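Local coordinates for protein UspA1 (Moraxella catarrhalis, PDB 3NTN) that serves as a trimeric autotransporter adhesin of the bacterial outer membrane, probably attaching the bacterium to host fibronectin and the receptor CEACAM1, at residues V69-K74 with V83-N88; S87-K92 with S103-T108; Q96-L101 with S114-H119; H119-K124 with T152-K157. One frame throughout, in Å; residues are numbered along the deposited sequence. Where two conformers were deposited one is given.

Overall arrangement
Contacts 1 and 3 are the buried ones: each joins two neighbouring strands of one long parallel sheet by backbone bonds, with apolar side chains packed on its faces. Contacts 2 and 4 are only partly buried and involve loops (103-108 and 119-124) that leave the sheet; there hydroxyl groups of threonine and serine reach main-chain and amide oxygens. Contact 1 runs into contact 2 through the shared Ser87 and Asn88, and meets contact 3 where strands 83-85 and 99-101 pair. Contact 4 shares His119 with contact 3 and adds strand 153-154 beside 115-117. All four come near at least one other subunit of the trimer.

Contact 1 (V69-K74 with V83-N88)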
# COMPACT_ATOMS: atom_id res chain seq x y z
N VAL B 69 3.22 4.05 -18.72
CA VAL B 69 2.58 2.74 -18.84
C VAL B 69 1.12 3.02 -18.56
O VAL B 69 0.76 3.59 -17.51
CB VAL B 69 3.16 1.71 -17.82
CG1 VAL B 69 2.34 0.40 -17.80
CG2 VAL B 69 4.60 1.44 -18.11
N ALA B 70 0.25 2.66 -19.51
CA ALA B 70 -1.18 2.93 -19.37
C ALA B 70 -1.89 1.65 -19.84
O ALA B 70 -1.90 1.32 -21.04
CB ALA B 70 -1.58 4.12 -20.21
N LEU B 71 -2.46 0.92 -18.91
CA LEU B 71 -2.88 -0.43 -19.23
C LEU B 71 -4.28 -0.62 -18.68
O LEU B 71 -4.47 -0.57 -17.47
CB LEU B 71 -1.85 -1.40 -18.64
CG LEU B 71 -2.00 -2.93 -18.63
CD1 LEU B 71 -2.34 -3.50 -19.99
CD2 LEU B 71 -0.69 -3.58 -18.07
N GLY B 72 -5.27 -0.79 -19.57
CA GLY B 72 -6.65 -1.08 -19.17
C GLY B 72 -7.60 -0.23 -19.99
O GLY B 72 -7.43 -0.11 -21.20
N ASN B 73 -8.56 0.41 -19.33
CA ASN B 73 -9.50 1.29 -20.00
C ASN B 73 -9.40 2.76 -19.55
O ASN B 73 -9.62 3.08 -18.37
CB ASN B 73 -10.90 0.79 -19.77
CG ASN B 73 -11.94 1.46 -20.74
OD1 ASN B 73 -11.97 2.68 -20.90
ND2 ASN B 73 -12.75 0.64 -21.39
N LYS B 74 -9.13 3.67 -20.48
CA LYS B 74 -9.18 5.09 -20.15
C LYS B 74 -8.14 5.49 -19.08
O LYS B 74 -8.45 6.23 -18.17
CB LYS B 74 -10.58 5.54 -19.68
CG LYS B 74 -11.43 6.34 -20.69
CD LYS B 74 -12.95 6.04 -20.46
CE LYS B 74 -13.81 6.19 -21.74
NZ LYS B 74 -13.88 4.94 -22.62
N VAL B 83 2.74 5.74 -14.19
CA VAL B 83 2.06 4.46 -14.52
C VAL B 83 0.58 4.58 -14.14
O VAL B 83 0.27 5.13 -13.10
CB VAL B 83 2.76 3.31 -13.73
CG1 VAL B 83 1.99 1.96 -13.81
CG2 VAL B 83 4.20 3.17 -14.22
N ALA B 84 -0.33 4.09 -14.97
CA ALA B 84 -1.72 3.88 -14.55
C ALA B 84 -2.20 2.54 -15.07
O ALA B 84 -2.23 2.32 -16.29
CB ALA B 84 -2.61 4.96 -15.09
N ILE B 85 -2.65 1.67 -14.17
CA ILE B 85 -3.17 0.39 -14.57
C ILE B 85 -4.52 0.30 -13.93
O ILE B 85 -4.64 0.53 -12.72
CB ILE B 85 -2.25 -0.74 -14.12
CG1 ILE B 85 -0.86 -0.58 -14.79
CG2 ILE B 85 -2.86 -2.19 -14.44
CD1 ILE B 85 0.20 -1.52 -14.20
N GLY B 86 -5.53 -0.06 -14.72
CA GLY B 86 -6.90 -0.26 -14.25
C GLY B 86 -7.81 0.52 -15.18
O GLY B 86 -7.76 0.30 -16.36
N SER B 87 -8.53 1.53 -14.67
CA SER B 87 -9.69 2.14 -15.37
C SER B 87 -9.96 3.59 -15.01
O SER B 87 -9.93 3.93 -13.85
CB SER B 87 -10.94 1.37 -14.98
OG SER B 87 -11.34 0.63 -16.08
N ASN B 88 -10.23 4.44 -16.01
CA ASN B 88 -10.49 5.88 -15.74
C ASN B 88 -9.51 6.50 -14.72
O ASN B 88 -9.88 6.80 -13.59
CB ASN B 88 -11.95 6.12 -15.28
CG ASN B 88 -12.98 5.61 -16.27
OD1 ASN B 88 -13.22 6.24 -17.31
ND2 ASN B 88 -13.62 4.48 -15.93
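Val69 and Val83 open a parallel ladder that runs in register through Leu71 with Ile85 and on to Asn73 with Ser87, the axes of strands 69-71 and 83-85 lying 4.8 Å apart at an angle of 8°. Backbone bonds carry it. Leu71 N gives to Ala84 O at 3.0 Å, Gly86 N to Leu71 O, and Asn73 N to Gly86 O at 3.1 Å; past the glycines, Asn88 N closes the series on Asn73 O at 2.8 Å. Gly72 and Gly86 pair at the corner with backbone angles that call for glycine.

Apolar contacts stack rung on rung. Val69 CB faces both methyls of Val83, CG2 being nearer at 4.0 Å. With CG1 of Ile85 beside its backbone N (chi1 -62°), that branch reaches Leu71 CB at 4.1 Å, while CG2 lies near Leu71 O. Leu71 and Ile85 each meet their own counterparts in the third subunit.

Polar side chains take over at the corner. Lys74 and Asn88 run side by side, and Lys74 CD passes 3.2 Å from Asn88 OD1. Asn73 turns its ND2 to Asn67 of the second subunit. Ala70 and Ala84, on the other face, pack against strand 75-77. Such stacked coils, with hydrophobic rungs facing a trimer axis, are characteristic of the left-handed parallel beta-roll of YadA-like adhesin heads.

Contact 2 (S87-K92 with S103-T108); sequences SNNTVK and SNTDTT
Ser87 and Ser103 form the one parallel bridge here, their CA atoms 4.4 Å apart, where two successive coils of the YadA-like beta-roll turn a corner. Asn104 N gives to Ser87 O at 2.9 Å, and a weak bond from Thr105 N to Asn88 O follows. Beyond it the segments separate, and side chains bridge strand 89-91 to the irregular loop 103-108.

Asn89 and Thr105 meet at an oblique angle: Thr105 OG1 gives to Asn89 OD1 at 2.8 Å, and Thr105 CG2 also lies against that oxygen. Asn89 ND2 is held by Asn75 OD1 and Gly102 O, so both ends of the amide are fixed. Water 2 takes the N-H of Thr90 and gives to Thr105 OG1, bridging the two segments.

At the outer edge the amides of Asn88 and Asn104 lie alongside with planes 55° apart, and water 1 donates to Asn104 OD1. Asp106 OD1 accepts from Thr108 N in an Asx turn and from Thr108 OG1. Thr107 OG1 sits between its own backbone N and carbonyl carbon (chi1 51°), which aims it at Thr90 O for a bond of 2.6 Å.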
# COMPACT_ATOMS: atom_id res chain seq x y z
N SER B 87 -8.53 1.53 -14.67
CA SER B 87 -9.69 2.14 -15.37
C SER B 87 -9.96 3.59 -15.01
O SER B 87 -9.93 3.93 -13.85
CB SER B 87 -10.94 1.37 -14.98
OG SER B 87 -11.34 0.63 -16.08
N ASN B 88 -10.23 4.44 -16.01
CA ASN B 88 -10.49 5.88 -15.74
C ASN B 88 -9.51 6.50 -14.72
O ASN B 88 -9.88 6.80 -13.59
CB ASN B 88 -11.95 6.12 -15.28
CG ASN B 88 -12.98 5.61 -16.27
OD1 ASN B 88 -13.22 6.24 -17.31
ND2 ASN B 88 -13.62 4.48 -15.93
N ASN B 89 -8.25 6.65 -15.10
CA ASN B 89 -7.25 7.28 -14.26
C ASN B 89 -6.57 8.34 -15.15
O ASN B 89 -6.53 8.18 -16.38
CB ASN B 89 -6.22 6.27 -13.74
CG ASN B 89 -6.87 5.10 -12.97
OD1 ASN B 89 -7.60 5.31 -12.00
ND2 ASN B 89 -6.54 3.86 -13.37
N THR B 90 -6.10 9.45 -14.57
CA THR B 90 -5.44 10.50 -15.33
C THR B 90 -4.25 11.02 -14.53
O THR B 90 -4.43 11.31 -13.35
CB THR B 90 -6.36 11.69 -15.60
OG1 THR B 90 -7.54 11.27 -16.31
CG2 THR B 90 -5.61 12.82 -16.38
N VAL B 91 -3.07 11.13 -15.17
CA VAL B 91 -1.88 11.85 -14.65
C VAL B 91 -1.59 12.97 -15.63
O VAL B 91 -1.38 12.71 -16.79
CB VAL B 91 -0.60 10.90 -14.49
CG1 VAL B 91 0.69 11.67 -13.97
CG2 VAL B 91 -0.90 9.74 -13.57
N LYS B 92 -1.59 14.21 -15.18
CA LYS B 92 -1.50 15.37 -16.07
C LYS B 92 -0.03 15.78 -16.17
O LYS B 92 0.78 15.36 -15.36
CB LYS B 92 -2.32 16.55 -15.52
CG LYS B 92 -3.84 16.41 -15.56
CD LYS B 92 -4.53 17.73 -15.22
CE LYS B 92 -6.05 17.61 -15.33
NZ LYS B 92 -6.74 18.91 -15.08
N SER B 103 -9.02 2.43 -10.09
CA SER B 103 -10.00 2.87 -11.05
C SER B 103 -10.70 4.11 -10.53
O SER B 103 -10.75 4.33 -9.32
CB SER B 103 -11.03 1.77 -11.28
OG SER B 103 -11.52 1.28 -10.06
N ASN B 104 -11.16 4.95 -11.45
CA ASN B 104 -11.98 6.10 -11.11
C ASN B 104 -11.33 6.94 -10.04
O ASN B 104 -12.01 7.41 -9.12
CB ASN B 104 -13.40 5.65 -10.68
CG ASN B 104 -14.20 5.03 -11.84
OD1 ASN B 104 -13.94 3.91 -12.22
ND2 ASN B 104 -15.17 5.76 -12.38
N THR B 105 -10.01 7.13 -10.16
CA THR B 105 -9.26 7.91 -9.19
C THR B 105 -9.35 9.44 -9.44
O THR B 105 -9.96 9.90 -10.41
CB THR B 105 -7.77 7.45 -9.09
OG1 THR B 105 -7.22 7.53 -10.38
CG2 THR B 105 -7.61 5.93 -8.65
N ASP B 106 -8.79 10.22 -8.50
CA ASP B 106 -8.78 11.68 -8.57
C ASP B 106 -7.38 12.08 -8.20
O ASP B 106 -6.93 11.88 -7.05
CB ASP B 106 -9.80 12.28 -7.61
CG ASP B 106 -9.72 13.82 -7.48
OD1 ASP B 106 -9.35 14.52 -8.45
OD2 ASP B 106 -10.08 14.33 -6.38
N THR B 107 -6.66 12.59 -9.20
CA THR B 107 -5.29 13.05 -9.02
C THR B 107 -5.15 14.60 -8.96
O THR B 107 -4.04 15.14 -9.09
CB THR B 107 -4.46 12.57 -10.18
OG1 THR B 107 -5.14 12.93 -11.38
CG2 THR B 107 -4.25 11.02 -10.13
N THR B 108 -6.28 15.31 -8.80
CA THR B 108 -6.30 16.78 -8.61
C THR B 108 -5.27 17.26 -7.57
O THR B 108 -4.49 18.21 -7.83
CB THR B 108 -7.70 17.26 -8.19
OG1 THR B 108 -8.61 17.06 -9.29
CG2 THR B 108 -7.72 18.78 -7.79
O HOH W 1 -13.75 1.88 -13.72
O HOH W 2 -7.06 9.90 -12.20

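Contact 3 (Q96-L101 with S114-H119); sequences QNVFIL and SVLLGH
Val98 lies beside Ser114 at the start of a parallel pairing that continues through Phe99 with Val115 to Leu101 with Leu117. Its CB stands 4.0 Å from Ser114 O. From there the side chain forks: CG1, held opposite the backbone N (chi1 171°), comes to 3.7 Å from Ser114 O and 4.3 Å from Leu116 CD1, whereas CG2 lies near Ser114 N. The valine thus spans the backbone of Ser114 from N to O and reaches on to the leucine two residues later.

The same carbonyl, Ser114 O, accepts the bond from Phe99 N. Leu116 then turns both its N-H and its C=O to strand 99-101, giving to Phe99 O at 2.9 Å and accepting from Leu101 N; Gly118 N ends the ladder on Leu101 O at 2.7 Å. Ile100 CG1 packs on Leu116 CB at 4.2 Å on the face of Val98, while on the reverse face Leu101 CB meets Leu117 CD2. The hydroxyl of Ser114 turns to Gln111 O.

In the beta-roll, strand 99-101 lies between 83-85 and 115-117. Val98 and Ile100 pack inward on Val91 of strand 89-91, within the coil, whereas Leu101 and Leu117 meet their own counterparts in the third and second subunits respectively, and Phe99 touches Ser103 of the third.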
# COMPACT_ATOMS: atom_id res chain seq x y z
N GLN B 96 4.74 14.12 -11.96
CA GLN B 96 5.76 13.17 -12.36
C GLN B 96 5.86 12.07 -11.33
O GLN B 96 5.59 12.28 -10.17
CB GLN B 96 7.11 13.88 -12.50
CG GLN B 96 7.06 15.03 -13.49
CD GLN B 96 8.33 15.85 -13.50
OE1 GLN B 96 9.33 15.44 -14.10
NE2 GLN B 96 8.29 17.01 -12.83
N ASN B 97 6.21 10.86 -11.76
CA ASN B 97 6.45 9.75 -10.84
C ASN B 97 5.26 9.34 -10.03
O ASN B 97 5.37 9.07 -8.83
CB ASN B 97 7.64 10.04 -9.91
CG ASN B 97 8.93 10.14 -10.66
OD1 ASN B 97 9.45 11.22 -10.82
ND2 ASN B 97 9.44 9.01 -11.17
N VAL B 98 4.11 9.31 -10.69
CA VAL B 98 2.89 8.99 -10.00
C VAL B 98 2.43 7.61 -10.46
O VAL B 98 2.54 7.29 -11.64
CB VAL B 98 1.85 10.05 -10.25
CG1 VAL B 98 0.47 9.61 -9.72
CG2 VAL B 98 2.34 11.42 -9.69
N PHE B 99 2.01 6.77 -9.51
CA PHE B 99 1.70 5.36 -9.79
C PHE B 99 0.32 5.05 -9.32
O PHE B 99 0.04 5.25 -8.15
CB PHE B 99 2.72 4.44 -9.13
CG PHE B 99 4.16 4.76 -9.57
CD1 PHE B 99 4.72 4.12 -10.70
CD2 PHE B 99 4.91 5.75 -8.91
CE1 PHE B 99 6.01 4.43 -11.13
CE2 PHE B 99 6.22 6.07 -9.34
CZ PHE B 99 6.76 5.43 -10.47
N ILE B 100 -0.51 4.54 -10.23
CA ILE B 100 -1.90 4.21 -9.94
C ILE B 100 -2.21 2.75 -10.24
O ILE B 100 -2.00 2.26 -11.33
CB ILE B 100 -2.85 5.11 -10.80
CG1 ILE B 100 -2.52 6.61 -10.56
CG2 ILE B 100 -4.29 4.79 -10.45
CD1 ILE B 100 -3.26 7.57 -11.51
N LEU B 101 -2.70 2.02 -9.25
CA LEU B 101 -3.26 0.70 -9.51
C LEU B 101 -4.66 0.79 -8.92
O LEU B 101 -4.80 0.76 -7.70
CB LEU B 101 -2.40 -0.41 -8.86
CG LEU B 101 -2.92 -1.86 -8.96
CD1 LEU B 101 -2.97 -2.33 -10.41
CD2 LEU B 101 -2.11 -2.82 -8.11
N SER B 114 3.30 10.44 -5.85
CA SER B 114 2.16 9.86 -5.15
C SER B 114 1.91 8.43 -5.63
O SER B 114 2.14 8.12 -6.79
CB SER B 114 0.93 10.69 -5.43
OG SER B 114 1.01 11.90 -4.68
N VAL B 115 1.31 7.62 -4.76
CA VAL B 115 0.80 6.31 -5.16
C VAL B 115 -0.70 6.31 -4.84
O VAL B 115 -1.10 6.68 -3.76
CB VAL B 115 1.60 5.14 -4.46
CG1 VAL B 115 1.11 3.75 -4.88
CG2 VAL B 115 3.11 5.25 -4.76
N LEU B 116 -1.53 5.93 -5.80
CA LEU B 116 -2.94 5.71 -5.56
C LEU B 116 -3.28 4.22 -5.74
O LEU B 116 -2.94 3.60 -6.77
CB LEU B 116 -3.77 6.57 -6.51
CG LEU B 116 -3.83 8.09 -6.27
CD1 LEU B 116 -2.52 8.82 -6.71
CD2 LEU B 116 -4.98 8.69 -7.05
N LEU B 117 -3.94 3.63 -4.73
CA LEU B 117 -4.33 2.25 -4.84
C LEU B 117 -5.83 2.12 -4.73
O LEU B 117 -6.41 2.69 -3.85
CB LEU B 117 -3.70 1.45 -3.70
CG LEU B 117 -2.15 1.43 -3.60
CD1 LEU B 117 -1.78 0.68 -2.38
CD2 LEU B 117 -1.54 0.73 -4.89
N GLY B 118 -6.47 1.34 -5.61
CA GLY B 118 -7.92 1.04 -5.48
C GLY B 118 -8.91 1.94 -6.21
O GLY B 118 -8.56 2.98 -6.70
N HIS B 119 -10.16 1.49 -6.20
CA HIS B 119 -11.32 2.15 -6.82
C HIS B 119 -11.78 3.36 -6.01
O HIS B 119 -11.92 3.28 -4.77
CB HIS B 119 -12.46 1.12 -6.97
CG HIS B 119 -13.74 1.68 -7.50
ND1 HIS B 119 -14.93 1.60 -6.80
CD2 HIS B 119 -14.03 2.31 -8.66
CE1 HIS B 119 -15.89 2.16 -7.51
NE2 HIS B 119 -15.37 2.61 -8.64

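Contact 4 (H119-K124 with T152-K157). With SO4 (sulfate ion), chain G.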
# COMPACT_ATOMS: atom_id res chain seq x y z
N HIS B 119 -10.16 1.49 -6.20
CA HIS B 119 -11.32 2.15 -6.82
C HIS B 119 -11.78 3.36 -6.01
O HIS B 119 -11.92 3.28 -4.77
CB HIS B 119 -12.46 1.12 -6.97
CG HIS B 119 -13.74 1.68 -7.50
ND1 HIS B 119 -14.93 1.60 -6.80
CD2 HIS B 119 -14.03 2.31 -8.66
CE1 HIS B 119 -15.89 2.16 -7.51
NE2 HIS B 119 -15.37 2.61 -8.64
N ASN B 120 -12.06 4.47 -6.71
CA ASN B 120 -12.46 5.73 -6.10
C ASN B 120 -11.38 6.36 -5.22
O ASN B 120 -11.64 7.11 -4.29
CB ASN B 120 -13.72 5.56 -5.25
CG ASN B 120 -14.93 5.30 -6.04
OD1 ASN B 120 -15.01 5.68 -7.20
ND2 ASN B 120 -15.92 4.67 -5.41
N THR B 121 -10.14 6.03 -5.47
CA THR B 121 -9.07 6.54 -4.62
C THR B 121 -8.68 7.99 -4.98
O THR B 121 -8.54 8.31 -6.14
CB THR B 121 -7.89 5.55 -4.63
OG1 THR B 121 -8.29 4.40 -3.86
CG2 THR B 121 -6.65 6.15 -3.96
N ALA B 122 -8.53 8.86 -3.97
CA ALA B 122 -8.03 10.22 -4.24
C ALA B 122 -6.60 10.51 -3.76
O ALA B 122 -6.18 10.04 -2.69
CB ALA B 122 -9.01 11.28 -3.69
N GLY B 123 -5.86 11.28 -4.57
CA GLY B 123 -4.55 11.82 -4.22
C GLY B 123 -4.70 12.89 -3.16
O GLY B 123 -5.74 13.58 -3.06
N LYS B 124 -3.65 13.06 -2.35
CA LYS B 124 -3.65 14.06 -1.27
C LYS B 124 -2.26 14.62 -1.09
O LYS B 124 -1.27 13.89 -1.15
CB LYS B 124 -4.10 13.39 0.04
CG LYS B 124 -4.86 14.30 0.99
CD LYS B 124 -5.36 13.48 2.17
CE LYS B 124 -5.30 14.26 3.46
NZ LYS B 124 -6.39 13.78 4.31
N THR B 152 1.97 11.25 -1.37
CA THR B 152 1.43 10.40 -0.34
C THR B 152 1.06 9.06 -0.96
O THR B 152 1.08 8.93 -2.17
CB THR B 152 0.19 11.04 0.30
OG1 THR B 152 -0.73 11.48 -0.73
CG2 THR B 152 0.60 12.21 1.21
N VAL B 153 0.71 8.07 -0.16
CA VAL B 153 0.23 6.84 -0.67
C VAL B 153 -1.24 6.87 -0.28
O VAL B 153 -1.54 6.95 0.90
CB VAL B 153 0.94 5.63 -0.02
CG1 VAL B 153 0.27 4.36 -0.45
CG2 VAL B 153 2.43 5.59 -0.41
N SER B 154 -2.16 6.87 -1.26
CA SER B 154 -3.58 6.92 -0.88
C SER B 154 -4.23 5.59 -1.05
O SER B 154 -3.93 4.86 -2.01
CB SER B 154 -4.33 7.98 -1.66
OG SER B 154 -5.71 7.93 -1.27
N VAL B 155 -5.07 5.24 -0.07
CA VAL B 155 -5.85 4.00 -0.16
C VAL B 155 -7.34 4.19 -0.34
O VAL B 155 -8.07 3.20 -0.39
CB VAL B 155 -5.57 3.02 1.01
CG1 VAL B 155 -4.04 2.68 1.13
CG2 VAL B 155 -6.13 3.52 2.35
N GLY B 156 -7.82 5.44 -0.45
CA GLY B 156 -9.29 5.67 -0.59
C GLY B 156 -9.59 7.15 -0.84
O GLY B 156 -8.70 7.84 -1.31
N LYS B 157 -10.82 7.62 -0.59
CA LYS B 157 -11.11 9.10 -0.63
C LYS B 157 -11.81 9.49 0.66
O LYS B 157 -12.22 8.62 1.42
CB LYS B 157 -11.97 9.53 -1.83
CG LYS B 157 -13.30 8.74 -2.03
CD LYS B 157 -14.30 9.34 -3.05
CE LYS B 157 -14.38 10.85 -2.95
NZ LYS B 157 -15.70 11.51 -3.45
S SO4 G . -9.04 15.77 2.50
O1 SO4 G . -9.13 14.73 3.53
O2 SO4 G . -10.28 15.73 1.71
O3 SO4 G . -8.75 17.09 3.08
O4 SO4 G . -7.93 15.50 1.58
O HOH W 3 -1.51 11.88 -3.82
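Ser154 points its side chain straight at the passing loop 119-124. Its OG, opposite its own backbone N (chi1 178°), gives to Ala122 O at 2.6 Å, tilted 27° from the carbonyl plane, and the methyl CG2 of Thr121 rests against the same OG at 3.4 Å. Thr121 divides its branches: CG2 goes to Ser154, while OG1 bonds back to Leu117 O and passes close to Gly156.

Two residues earlier, Thr152 repeats the approach. Its OG1 meets Lys124 O at 2.5 Å, and its CG2 flanks that oxygen too; water 3 links Lys124 N to the same hydroxyl. Two hydroxyls from alternate residues of the segment 152-157 thus grip two carbonyls of the loop. Only one direct main-chain bond joins the segments, Ala122 N to Gly156 O at 2.9 Å, and it approaches from above the carbonyl plane.

These residues lie at the end of the beta-roll, where strand 153-154 is the outermost of its sheet within the chain. Val153 and Ser154 pair with a strand of the third subunit, carrying the sheet across the interface.

The two lysines lead outward. Lys157 lays CG on Asn120 O at 3.2 Å and CB against Ala122 CB at 3.9 Å. Lys124, bent at its outer torsions, brings NZ to O1 of a sulfate ion at 3.0 Å, probably picked up from the crystallisation liquor.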